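Peroxidase (Cellulomonas bogoriensis 69B4 = DSM 16987, PDB 6QZO) binds heme b and probably works as a dye-decolorizing (DyP-type) peroxidase, reducing hydrogen peroxide at the expense of oxidisable substrates. Local coordinates at residues A[199-204]-A[324-329]; A[146-151]-A[308-313]; A[274-279]-A[295-300]. All coordinates share one frame; numbering follows the deposited sequence.

Contact 1: A[199-204]-A[324-329]. With HEM (protoporphyrin IX containing Fe), chain I.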
loop_
_atom_site.group_PDB
_atom_site.type_symbol
_atom_site.label_atom_id
_atom_site.label_comp_id
_atom_site.label_asym_id
_atom_site.label_seq_id
_atom_site.Cartn_x
_atom_site.Cartn_y
_atom_site.Cartn_z
ATOM N N GLN A 199 -14.939 -9.336 7.883
ATOM C CA GLN A 199 -16.079 -8.807 8.688
ATOM C C GLN A 199 -16.443 -7.397 8.229
ATOM O O GLN A 199 -15.578 -6.707 7.668
ATOM C CB GLN A 199 -15.717 -8.770 10.173
ATOM C CG GLN A 199 -15.388 -10.135 10.752
ATOM C CD GLN A 199 -14.457 -10.051 11.935
ATOM O OE1 GLN A 199 -13.762 -9.048 12.151
ATOM N NE2 GLN A 199 -14.426 -11.115 12.712
ATOM N N VAL A 200 -17.683 -6.992 8.488
ATOM C CA VAL A 200 -18.163 -5.582 8.386
ATOM C C VAL A 200 -17.729 -4.880 9.670
ATOM O O VAL A 200 -17.998 -5.449 10.745
ATOM C CB VAL A 200 -19.687 -5.516 8.181
ATOM C CG1 VAL A 200 -20.188 -4.088 8.038
ATOM C CG2 VAL A 200 -20.117 -6.339 6.977
ATOM N N GLU A 201 -17.044 -3.739 9.550
ATOM C CA GLU A 201 -16.502 -2.933 10.676
ATOM C C GLU A 201 -17.054 -1.506 10.512
ATOM O O GLU A 201 -16.998 -0.978 9.366
ATOM C CB GLU A 201 -14.969 -3.033 10.670
ATOM C CG GLU A 201 -14.229 -1.878 11.348
ATOM C CD GLU A 201 -13.814 -2.062 12.802
ATOM O OE1 GLU A 201 -13.551 -3.223 13.195
ATOM O OE2 GLU A 201 -13.718 -1.023 13.534
ATOM N N GLY A 202 -17.609 -0.927 11.588
ATOM C CA GLY A 202 -17.952 0.508 11.663
ATOM C C GLY A 202 -19.433 0.775 11.850
ATOM O O GLY A 202 -19.827 1.949 11.900
ATOM N N THR A 203 -20.228 -0.279 12.005
ATOM C CA THR A 203 -21.713 -0.229 12.047
ATOM C C THR A 203 -22.193 0.602 13.244
ATOM O O THR A 203 -22.934 1.566 13.023
ATOM C CB THR A 203 -22.267 -1.652 12.087
ATOM O OG1 THR A 203 -21.757 -2.320 10.927
ATOM C CG2 THR A 203 -23.773 -1.689 12.121
ATOM N N ALA A 204 -21.841 0.198 14.467
ATOM C CA ALA A 204 -22.272 0.841 15.735
ATOM C C ALA A 204 -21.167 1.783 16.223
ATOM O O ALA A 204 -20.490 1.450 17.207
ATOM C CB ALA A 204 -22.602 -0.211 16.768
ATOM N N SER A 324 -1.203 -9.513 8.383
ATOM C CA SER A 324 -2.446 -8.730 8.209
ATOM C C SER A 324 -2.982 -8.323 9.574
ATOM O O SER A 324 -2.706 -9.048 10.576
ATOM C CB SER A 324 -3.463 -9.507 7.434
ATOM O OG SER A 324 -2.926 -9.887 6.181
ATOM N N GLY A 325 -3.711 -7.206 9.619
ATOM C CA GLY A 325 -4.365 -6.768 10.862
ATOM C C GLY A 325 -5.165 -5.500 10.680
ATOM O O GLY A 325 -5.474 -5.144 9.523
ATOM N N LEU A 326 -5.488 -4.851 11.796
ATOM C CA LEU A 326 -6.311 -3.618 11.859
ATOM C C LEU A 326 -5.435 -2.484 12.405
ATOM O O LEU A 326 -4.758 -2.704 13.441
ATOM C CB LEU A 326 -7.505 -3.893 12.771
ATOM C CG LEU A 326 -8.693 -2.940 12.612
ATOM C CD1 LEU A 326 -9.386 -3.150 11.272
ATOM C CD2 LEU A 326 -9.675 -3.101 13.751
ATOM N N LEU A 327 -5.346 -1.369 11.666
ATOM C CA LEU A 327 -4.877 -0.072 12.195
ATOM C C LEU A 327 -6.056 0.515 12.947
ATOM O O LEU A 327 -6.879 1.170 12.313
ATOM C CB LEU A 327 -4.460 0.879 11.073
ATOM C CG LEU A 327 -3.167 0.554 10.343
ATOM C CD1 LEU A 327 -2.614 1.799 9.650
ATOM C CD2 LEU A 327 -2.116 -0.031 11.279
ATOM N N PHE A 328 -6.140 0.209 14.230
ATOM C CA PHE A 328 -7.281 0.627 15.077
ATOM C C PHE A 328 -6.990 2.029 15.599
ATOM O O PHE A 328 -6.243 2.163 16.596
ATOM C CB PHE A 328 -7.501 -0.385 16.194
ATOM C CG PHE A 328 -8.845 -0.246 16.838
ATOM C CD1 PHE A 328 -9.998 -0.310 16.076
ATOM C CD2 PHE A 328 -8.959 -0.056 18.197
ATOM C CE1 PHE A 328 -11.240 -0.216 16.663
ATOM C CE2 PHE A 328 -10.203 0.075 18.786
ATOM C CZ PHE A 328 -11.334 -0.003 18.019
ATOM N N VAL A 329 -7.536 3.034 14.918
ATOM C CA VAL A 329 -7.408 4.476 15.285
ATOM C C VAL A 329 -8.744 4.896 15.891
ATOM O O VAL A 329 -9.770 4.690 15.223
ATOM C CB VAL A 329 -7.067 5.327 14.047
ATOM C CG1 VAL A 329 -6.857 6.795 14.409
ATOM C CG2 VAL A 329 -5.853 4.787 13.302
HETATM C CHA HEM I . -17.451 -3.504 16.889
HETATM C CHB HEM I . -13.957 -5.999 14.716
HETATM C CHC HEM I . -10.816 -4.491 18.063
HETATM C CHD HEM I . -14.213 -1.669 19.995
HETATM C C1A HEM I . -16.771 -4.331 16.038
HETATM C C2A HEM I . -17.380 -5.103 15.007
HETATM C C3A HEM I . -16.392 -5.815 14.409
HETATM C C4A HEM I . -15.180 -5.461 15.041
HETATM C CMA HEM I . -16.528 -6.798 13.262
HETATM C CAA HEM I . -18.860 -5.178 14.673
HETATM C CBA HEM I . -19.314 -4.137 13.649
HETATM C CGA HEM I . -19.323 -2.786 14.287
HETATM O O1A HEM I . -18.279 -2.087 14.170
HETATM O O2A HEM I . -20.342 -2.396 14.923
HETATM C C1B HEM I . -12.806 -5.791 15.468
HETATM C C2B HEM I . -11.573 -6.415 15.137
HETATM C C3B HEM I . -10.668 -6.000 16.084
HETATM C C4B HEM I . -11.421 -5.117 16.984
HETATM C CMB HEM I . -11.322 -7.340 13.950
HETATM C CAB HEM I . -9.219 -6.256 16.212
HETATM C CBB HEM I . -8.473 -6.790 15.247
HETATM C C1C HEM I . -11.447 -3.583 18.880
HETATM C C2C HEM I . -10.830 -2.936 19.950
HETATM C C3C HEM I . -11.768 -2.120 20.537
HETATM C C4C HEM I . -12.997 -2.281 19.783
HETATM C CMC HEM I . -9.413 -3.064 20.439
HETATM C CAC HEM I . -11.306 -1.325 21.705
HETATM C CBC HEM I . -12.027 -0.485 22.396
HETATM C C1D HEM I . -15.389 -1.966 19.276
HETATM C C2D HEM I . -16.676 -1.308 19.566
HETATM C C3D HEM I . -17.581 -1.831 18.719
HETATM C C4D HEM I . -16.826 -2.799 17.906
HETATM C CMD HEM I . -17.013 -0.270 20.624
HETATM C CAD HEM I . -19.069 -1.472 18.636
HETATM C CBD HEM I . -19.901 -2.374 19.571
HETATM C CGD HEM I . -21.396 -2.076 19.618
HETATM O O1D HEM I . -21.836 -1.129 20.304
HETATM O O2D HEM I . -22.230 -2.796 18.998
HETATM N NA HEM I . -15.426 -4.561 16.044
HETATM N NB HEM I . -12.674 -5.042 16.563
HETATM N NC HEM I . -12.752 -3.197 18.784
HETATM N ND HEM I . -15.542 -2.845 18.275
HETATM FE FE HEM I . -14.214 -3.934 17.483
#
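One face of the Phe328 ring lies over a pyrrole of the heme, with C1C 3.7 Å from the ring plane and displaced toward the rim, while the carboxylate of Glu201 comes up to the ring edge. OE2 of Glu201 stands 4.1 Å from CE1 of Phe328, near the ring plane, and the carboxylate is turned 80° against the ring. The ring comes closest to the porphyrin along its CE2-CZ side, with Phe328 CE2 3.2 Å from HEM C3C. Glu201 sends its CG away from the backbone N (chi1 156°) and bends at the next bond, which lays the carboxylate over the heme with OE1 3.2 Å from CHB. OE1 is buried without a hydrogen-bonding partner in the model, whereas OE2 is held by a salt bridge to Arg307. Leu326 slips CD2 in beside this carboxylate, 3.9 Å from Glu201 OE1. An alanine in place of Phe328 would probably leave the pyrrole without its aromatic cover and open a gap beside Glu201 OE2. Just past the glutamate, the backbone N of Gly202 and of Ala204 bind the two oxygens of one heme propionate, at 2.9 Å to O1A and 3.0 Å to O2A. The loop carries the GXXDG signature of DyP-type peroxidases, with Glu201 in the place of the aspartate, and lines the heme pocket, Glu201 probably lying on the distal side as in the family.

Contact 2: A[146-151]-A[308-313]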
loop_
_atom_site.group_PDB
_atom_site.type_symbol
_atom_site.label_atom_id
_atom_site.label_comp_id
_atom_site.label_asym_id
_atom_site.label_seq_id
_atom_site.Cartn_x
_atom_site.Cartn_y
_atom_site.Cartn_z
ATOM N N GLN A 146 -1.312 11.869 11.038
ATOM C CA GLN A 146 -2.240 10.974 10.313
ATOM C C GLN A 146 -2.454 11.593 8.939
ATOM O O GLN A 146 -3.126 12.649 8.870
ATOM C CB GLN A 146 -3.569 10.790 11.040
ATOM C CG GLN A 146 -4.524 9.888 10.263
ATOM C CD GLN A 146 -5.912 9.915 10.839
ATOM O OE1 GLN A 146 -6.229 9.178 11.764
ATOM N NE2 GLN A 146 -6.749 10.771 10.279
ATOM N N VAL A 147 -1.883 10.972 7.907
ATOM C CA VAL A 147 -1.977 11.444 6.496
ATOM C C VAL A 147 -2.925 10.501 5.757
ATOM O O VAL A 147 -2.623 9.262 5.680
ATOM C CB VAL A 147 -0.597 11.502 5.820
ATOM C CG1 VAL A 147 -0.642 12.256 4.497
ATOM C CG2 VAL A 147 0.435 12.119 6.742
ATOM N N CYS A 148 -4.035 11.065 5.268
ATOM C CA CYS A 148 -5.134 10.324 4.605
ATOM C C CYS A 148 -5.386 10.909 3.219
ATOM O O CYS A 148 -5.410 12.149 3.124
ATOM C CB CYS A 148 -6.418 10.440 5.406
ATOM S SG CYS A 148 -6.346 9.508 6.946
ATOM N N ALA A 149 -5.616 10.049 2.226
ATOM C CA ALA A 149 -5.943 10.456 0.839
ATOM C C ALA A 149 -6.563 9.298 0.053
ATOM O O ALA A 149 -6.406 8.130 0.451
ATOM C CB ALA A 149 -4.716 10.989 0.145
ATOM N N ASP A 150 -7.237 9.634 -1.041
ATOM C CA ASP A 150 -7.871 8.668 -1.972
ATOM C C ASP A 150 -6.877 8.254 -3.059
ATOM O O ASP A 150 -7.326 7.605 -4.020
ATOM C CB ASP A 150 -9.135 9.267 -2.596
ATOM C CG ASP A 150 -10.375 9.061 -1.764
ATOM O OD1 ASP A 150 -10.409 8.057 -1.008
ATOM O OD2 ASP A 150 -11.294 9.899 -1.878
ATOM N N ASP A 151 -5.599 8.613 -2.921
ATOM C CA ASP A 151 -4.538 8.286 -3.912
ATOM C C ASP A 151 -3.196 8.083 -3.207
ATOM O O ASP A 151 -2.819 8.928 -2.407
ATOM C CB ASP A 151 -4.410 9.377 -4.972
ATOM C CG ASP A 151 -3.483 8.956 -6.100
ATOM O OD1 ASP A 151 -2.258 9.140 -5.953
ATOM O OD2 ASP A 151 -3.995 8.373 -7.091
ATOM N N ARG A 308 -12.042 4.863 13.557
ATOM C CA ARG A 308 -11.693 5.303 12.188
ATOM C C ARG A 308 -10.581 4.385 11.690
ATOM O O ARG A 308 -9.471 4.884 11.401
ATOM C CB ARG A 308 -11.319 6.789 12.224
ATOM C CG ARG A 308 -11.599 7.505 10.912
ATOM C CD ARG A 308 -11.272 8.961 11.032
ATOM N NE ARG A 308 -11.426 9.720 9.812
ATOM C CZ ARG A 308 -10.563 9.754 8.820
ATOM N NH1 ARG A 308 -9.540 8.923 8.788
ATOM N NH2 ARG A 308 -10.715 10.639 7.850
ATOM N N ALA A 309 -10.874 3.082 11.649
ATOM C CA ALA A 309 -9.882 2.005 11.437
ATOM C C ALA A 309 -9.607 1.782 9.933
ATOM O O ALA A 309 -10.454 2.125 9.071
ATOM C CB ALA A 309 -10.340 0.738 12.114
ATOM N N TYR A 310 -8.428 1.236 9.661
ATOM C CA TYR A 310 -7.921 0.896 8.314
ATOM C C TYR A 310 -7.343 -0.521 8.365
ATOM O O TYR A 310 -6.907 -0.944 9.440
ATOM C CB TYR A 310 -6.879 1.936 7.887
ATOM C CG TYR A 310 -7.467 3.210 7.340
ATOM C CD1 TYR A 310 -7.943 4.215 8.172
ATOM C CD2 TYR A 310 -7.573 3.399 5.979
ATOM C CE1 TYR A 310 -8.511 5.369 7.655
ATOM C CE2 TYR A 310 -8.126 4.550 5.449
ATOM C CZ TYR A 310 -8.586 5.540 6.283
ATOM O OH TYR A 310 -9.120 6.658 5.724
ATOM N N ASN A 311 -7.347 -1.230 7.244
ATOM C CA ASN A 311 -6.688 -2.562 7.109
ATOM C C ASN A 311 -5.184 -2.340 6.941
ATOM O O ASN A 311 -4.808 -1.399 6.230
ATOM C CB ASN A 311 -7.215 -3.353 5.904
ATOM C CG ASN A 311 -8.709 -3.538 5.959
ATOM O OD1 ASN A 311 -9.249 -3.853 7.023
ATOM N ND2 ASN A 311 -9.371 -3.311 4.835
ATOM N N TYR A 312 -4.368 -3.207 7.525
ATOM C CA TYR A 312 -2.930 -3.291 7.182
ATOM C C TYR A 312 -2.637 -4.711 6.700
ATOM O O TYR A 312 -3.235 -5.669 7.178
ATOM C CB TYR A 312 -2.038 -2.798 8.321
ATOM C CG TYR A 312 -1.743 -3.747 9.443
ATOM C CD1 TYR A 312 -0.768 -4.721 9.317
ATOM C CD2 TYR A 312 -2.360 -3.606 10.677
ATOM C CE1 TYR A 312 -0.469 -5.584 10.361
ATOM C CE2 TYR A 312 -2.053 -4.440 11.738
ATOM C CZ TYR A 312 -1.101 -5.433 11.584
ATOM O OH TYR A 312 -0.800 -6.260 12.632
ATOM N N ASP A 313 -1.753 -4.787 5.720
ATOM C CA ASP A 313 -1.339 -6.024 5.025
ATOM C C ASP A 313 0.105 -5.814 4.602
ATOM O O ASP A 313 0.302 -5.067 3.655
ATOM C CB ASP A 313 -2.285 -6.319 3.862
ATOM C CG ASP A 313 -2.084 -7.698 3.264
ATOM O OD1 ASP A 313 -1.981 -8.625 4.060
ATOM O OD2 ASP A 313 -2.019 -7.833 2.014
#
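Arg308 brings NH1 up to the neighbouring side-chain ends of Gln146 and Cys148; the amide comes over a face of the guanidinium, the sulfur at its edge. NE2 of Gln146 overhangs that face near NH1, the amide and guanidinium planes only 18° apart, although the chains behind them run obliquely to each other. NE2 of Gln146 is 3.7 Å from NH1 of Arg308; both are donors, and no hydrogen bond joins them. The sulfur of Cys148 is 3.7 Å from the same NH1. Tyr310 completes the group: Arg308 NH1 also lies in the plane of its ring, at the edge and 3.9 Å from CE1, and the Cys148 sulfur faces the ring obliquely in a sulfur-aromatic contact, 5.4 Å from the centroid and 46° off the normal. The Arg308 chain is stretched out from CG to NE, with CG opposite the backbone N (chi1 -152°), and this length carries the guanidinium across to the other strand.

No hydrogen bond crosses the contact, which is one of van der Waals and sulfur-aromatic approach; several polar ends are held by residues outside it. Gln146 gives NE2 to Gly39 O and accepts from Tyr331 OH at OE1, two bonds that probably fix the rotation of the amide near-parallel to the guanidinium. Arg308 NH2 binds Thr42 O, and Tyr310 OH binds Pro45 O.

Strands 143-149 and 306-314 belong to two four-stranded antiparallel sheets, one in each half of the ferredoxin-like, dimeric alpha+beta barrel fold of DyP-type peroxidases, and this buried contact joins the N- and C-terminal halves. Ile48 of strand 47-55 packs on Gln146, Cys148 and Tyr310, Val329 of strand 323-332 touches Gln146, and helix 152-165, capped at its start by Asp151, covers Val147.

Contact 3: A[274-279]-A[295-300]. With HEM (protoporphyrin IX containing Fe), chain I.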
loop_
_atom_site.group_PDB
_atom_site.type_symbol
_atom_site.label_atom_id
_atom_site.label_comp_id
_atom_site.label_asym_id
_atom_site.label_seq_id
_atom_site.Cartn_x
_atom_site.Cartn_y
_atom_site.Cartn_z
ATOM N N PRO A 274 -28.852 -4.938 18.054
ATOM C CA PRO A 274 -28.629 -6.246 18.663
ATOM C C PRO A 274 -29.565 -6.450 19.863
ATOM O O PRO A 274 -29.700 -5.545 20.638
ATOM C CB PRO A 274 -27.161 -6.204 19.115
ATOM C CG PRO A 274 -26.536 -5.094 18.286
ATOM C CD PRO A 274 -27.644 -4.100 18.035
ATOM N N ASP A 275 -30.191 -7.623 19.971
ATOM C CA ASP A 275 -31.047 -8.010 21.125
ATOM C C ASP A 275 -30.218 -8.896 22.063
ATOM O O ASP A 275 -30.184 -10.116 21.863
ATOM C CB ASP A 275 -32.345 -8.661 20.651
ATOM C CG ASP A 275 -33.323 -8.907 21.791
ATOM O OD1 ASP A 275 -32.936 -8.673 22.949
ATOM O OD2 ASP A 275 -34.455 -9.346 21.529
ATOM N N LEU A 276 -29.604 -8.281 23.074
ATOM C CA LEU A 276 -28.677 -8.936 24.030
ATOM C C LEU A 276 -29.462 -9.688 25.107
ATOM O O LEU A 276 -28.810 -10.367 25.918
ATOM C CB LEU A 276 -27.774 -7.866 24.647
ATOM C CG LEU A 276 -26.859 -7.146 23.657
ATOM C CD1 LEU A 276 -26.060 -6.051 24.358
ATOM C CD2 LEU A 276 -25.909 -8.128 22.948
ATOM N N GLU A 277 -30.793 -9.603 25.102
ATOM C CA GLU A 277 -31.663 -10.340 26.064
ATOM C C GLU A 277 -32.168 -11.642 25.420
ATOM O O GLU A 277 -32.714 -12.471 26.167
ATOM C CB GLU A 277 -32.857 -9.496 26.524
ATOM C CG GLU A 277 -32.526 -8.045 26.837
ATOM C CD GLU A 277 -31.456 -7.841 27.894
ATOM O OE1 GLU A 277 -31.491 -8.568 28.921
ATOM O OE2 GLU A 277 -30.579 -6.957 27.682
ATOM N N ALA A 278 -31.982 -11.809 24.105
ATOM C CA ALA A 278 -32.558 -12.920 23.306
ATOM C C ALA A 278 -31.896 -14.253 23.666
ATOM O O ALA A 278 -30.660 -14.315 23.669
ATOM C CB ALA A 278 -32.419 -12.631 21.829
ATOM N N LEU A 279 -32.705 -15.273 23.953
ATOM C CA LEU A 279 -32.258 -16.658 24.252
ATOM C C LEU A 279 -32.696 -17.584 23.108
ATOM O O LEU A 279 -33.692 -17.266 22.428
ATOM C CB LEU A 279 -32.840 -17.114 25.597
ATOM C CG LEU A 279 -32.304 -16.385 26.838
ATOM C CD1 LEU A 279 -32.517 -14.888 26.781
ATOM C CD2 LEU A 279 -32.909 -16.967 28.113
ATOM N N ARG A 295 -19.330 -7.265 24.699
ATOM C CA ARG A 295 -18.260 -6.847 25.639
ATOM C C ARG A 295 -17.797 -5.417 25.317
ATOM O O ARG A 295 -17.316 -4.748 26.243
ATOM C CB ARG A 295 -17.099 -7.848 25.587
ATOM C CG ARG A 295 -17.476 -9.245 26.039
ATOM C CD ARG A 295 -17.839 -9.298 27.506
ATOM N NE ARG A 295 -16.692 -8.973 28.345
ATOM C CZ ARG A 295 -16.749 -8.737 29.651
ATOM N NH1 ARG A 295 -17.910 -8.772 30.288
ATOM N NH2 ARG A 295 -15.649 -8.434 30.303
ATOM N N ALA A 296 -17.936 -4.978 24.062
ATOM C CA ALA A 296 -17.418 -3.683 23.559
ATOM C C ALA A 296 -18.485 -2.591 23.678
ATOM O O ALA A 296 -18.109 -1.396 23.668
ATOM C CB ALA A 296 -16.956 -3.837 22.138
ATOM N N ARG A 297 -19.751 -2.987 23.804
ATOM C CA ARG A 297 -20.911 -2.066 23.925
ATOM C C ARG A 297 -20.645 -1.059 25.051
ATOM O O ARG A 297 -20.022 -1.406 26.049
ATOM C CB ARG A 297 -22.189 -2.869 24.191
ATOM C CG ARG A 297 -23.454 -2.044 24.041
ATOM C CD ARG A 297 -24.721 -2.770 24.415
ATOM N NE ARG A 297 -25.841 -1.868 24.192
ATOM C CZ ARG A 297 -26.636 -1.871 23.111
ATOM N NH1 ARG A 297 -26.428 -2.732 22.118
ATOM N NH2 ARG A 297 -27.630 -0.999 23.019
ATOM N N PRO A 298 -21.085 0.219 24.926
ATOM C CA PRO A 298 -21.064 1.151 26.048
ATOM C C PRO A 298 -21.843 0.622 27.264
ATOM O O PRO A 298 -22.964 0.185 27.094
ATOM C CB PRO A 298 -21.761 2.409 25.488
ATOM C CG PRO A 298 -21.510 2.332 24.007
ATOM C CD PRO A 298 -21.592 0.851 23.693
ATOM N N THR A 299 -21.218 0.694 28.437
ATOM C CA THR A 299 -21.822 0.396 29.768
ATOM C C THR A 299 -22.383 1.692 30.368
ATOM O O THR A 299 -23.353 1.615 31.112
ATOM C CB THR A 299 -20.793 -0.318 30.653
ATOM O OG1 THR A 299 -21.185 -1.692 30.681
ATOM C CG2 THR A 299 -20.671 0.231 32.052
ATOM N N GLN A 300 -21.760 2.830 30.052
ATOM C CA GLN A 300 -22.214 4.193 30.416
ATOM C C GLN A 300 -22.129 5.057 29.159
ATOM O O GLN A 300 -21.325 4.726 28.288
ATOM C CB GLN A 300 -21.317 4.772 31.510
ATOM C CG GLN A 300 -21.261 3.926 32.763
ATOM C CD GLN A 300 -22.513 4.052 33.597
ATOM O OE1 GLN A 300 -23.405 4.869 33.341
ATOM N NE2 GLN A 300 -22.569 3.250 34.644
HETATM C CHA HEM I . -17.451 -3.504 16.889
HETATM C CHB HEM I . -13.957 -5.999 14.716
HETATM C CHC HEM I . -10.816 -4.491 18.063
HETATM C CHD HEM I . -14.213 -1.669 19.995
HETATM C C1A HEM I . -16.771 -4.331 16.038
HETATM C C2A HEM I . -17.380 -5.103 15.007
HETATM C C3A HEM I . -16.392 -5.815 14.409
HETATM C C4A HEM I . -15.180 -5.461 15.041
HETATM C CMA HEM I . -16.528 -6.798 13.262
HETATM C CAA HEM I . -18.860 -5.178 14.673
HETATM C CBA HEM I . -19.314 -4.137 13.649
HETATM C CGA HEM I . -19.323 -2.786 14.287
HETATM O O1A HEM I . -18.279 -2.087 14.170
HETATM O O2A HEM I . -20.342 -2.396 14.923
HETATM C C1B HEM I . -12.806 -5.791 15.468
HETATM C C2B HEM I . -11.573 -6.415 15.137
HETATM C C3B HEM I . -10.668 -6.000 16.084
HETATM C C4B HEM I . -11.421 -5.117 16.984
HETATM C CMB HEM I . -11.322 -7.340 13.950
HETATM C CAB HEM I . -9.219 -6.256 16.212
HETATM C CBB HEM I . -8.473 -6.790 15.247
HETATM C C1C HEM I . -11.447 -3.583 18.880
HETATM C C2C HEM I . -10.830 -2.936 19.950
HETATM C C3C HEM I . -11.768 -2.120 20.537
HETATM C C4C HEM I . -12.997 -2.281 19.783
HETATM C CMC HEM I . -9.413 -3.064 20.439
HETATM C CAC HEM I . -11.306 -1.325 21.705
HETATM C CBC HEM I . -12.027 -0.485 22.396
HETATM C C1D HEM I . -15.389 -1.966 19.276
HETATM C C2D HEM I . -16.676 -1.308 19.566
HETATM C C3D HEM I . -17.581 -1.831 18.719
HETATM C C4D HEM I . -16.826 -2.799 17.906
HETATM C CMD HEM I . -17.013 -0.270 20.624
HETATM C CAD HEM I . -19.069 -1.472 18.636
HETATM C CBD HEM I . -19.901 -2.374 19.571
HETATM C CGD HEM I . -21.396 -2.076 19.618
HETATM O O1D HEM I . -21.836 -1.129 20.304
HETATM O O2D HEM I . -22.230 -2.796 18.998
HETATM N NA HEM I . -15.426 -4.561 16.044
HETATM N NB HEM I . -12.674 -5.042 16.563
HETATM N NC HEM I . -12.752 -3.197 18.784
HETATM N ND HEM I . -15.542 -2.845 18.275
HETATM FE FE HEM I . -14.214 -3.934 17.483
#
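Leu276 and Arg297 are brought together by two different chain shapes. In Leu276, with CG opposite the carbonyl carbon (chi1 -63°) and CD1 extended beyond it (chi2 177°), the CD1 methyl reaches the arginine. Arg297 has CG opposite the backbone N and runs on fully extended to NE, so that its aliphatic part lies across the leucine tip. The two side chains pass each other at a slant, and CD1 of Leu276 rests 3.5 Å from CD of Arg297, with the arginine NH1 4.0 Å from the same methyl. The guanidinium end goes beyond the leucine to Pro274, whose CD sits at its edge, 4.5 Å from NH1. No hydrogen bond crosses between the segments; the contact is apolar on the arginine stem, and the charged end has a long, weak ion pair with Glu273.

The loop side is shaped by an Asx turn, in which Glu277 N donates to Asp275 OD1 at 3.2 Å, on the anti side and 34° out of the carboxylate plane, set within a type I beta turn from Asp275 to Ala278 that presents Leu276 to the arginine. The carbonyl of Leu276 is held in addition by Arg294, from the helix 292-296 that carries the axial heme ligand His292.

Arg297 follows this helix directly. Ala296 just before it packs CB against the porphyrin, 3.6 Å from HEM C2D, while Arg297 CA and Pro298 CD each come to 3.9 Å of the propionate oxygen O1D. Leu346 of helix 340-348 touches Arg295 and Ala296.

How the contacts relate
Contacts 1 and 2 have centres 11 Å apart and touch, because strands 306-314 and 323-332 are antiparallel neighbours in one sheet. Contact 1 uses the heme side of this sheet, whereas contact 2 joins it to strand 143-149 of the N-terminal sheet. Contact 3 lies toward the surface, with its centre about 19 Å from that of contact 1 and about 30 Å from that of contact 2; it shares the heme with contact 1. Along the chain the order is 146-151, 199-204, 274-279, 295-300, 308-313 and 324-329, so that contacts 1 and 2 interleave and both enclose contact 3. Heme pocket and inter-sheet core are thus tied through adjacent strands.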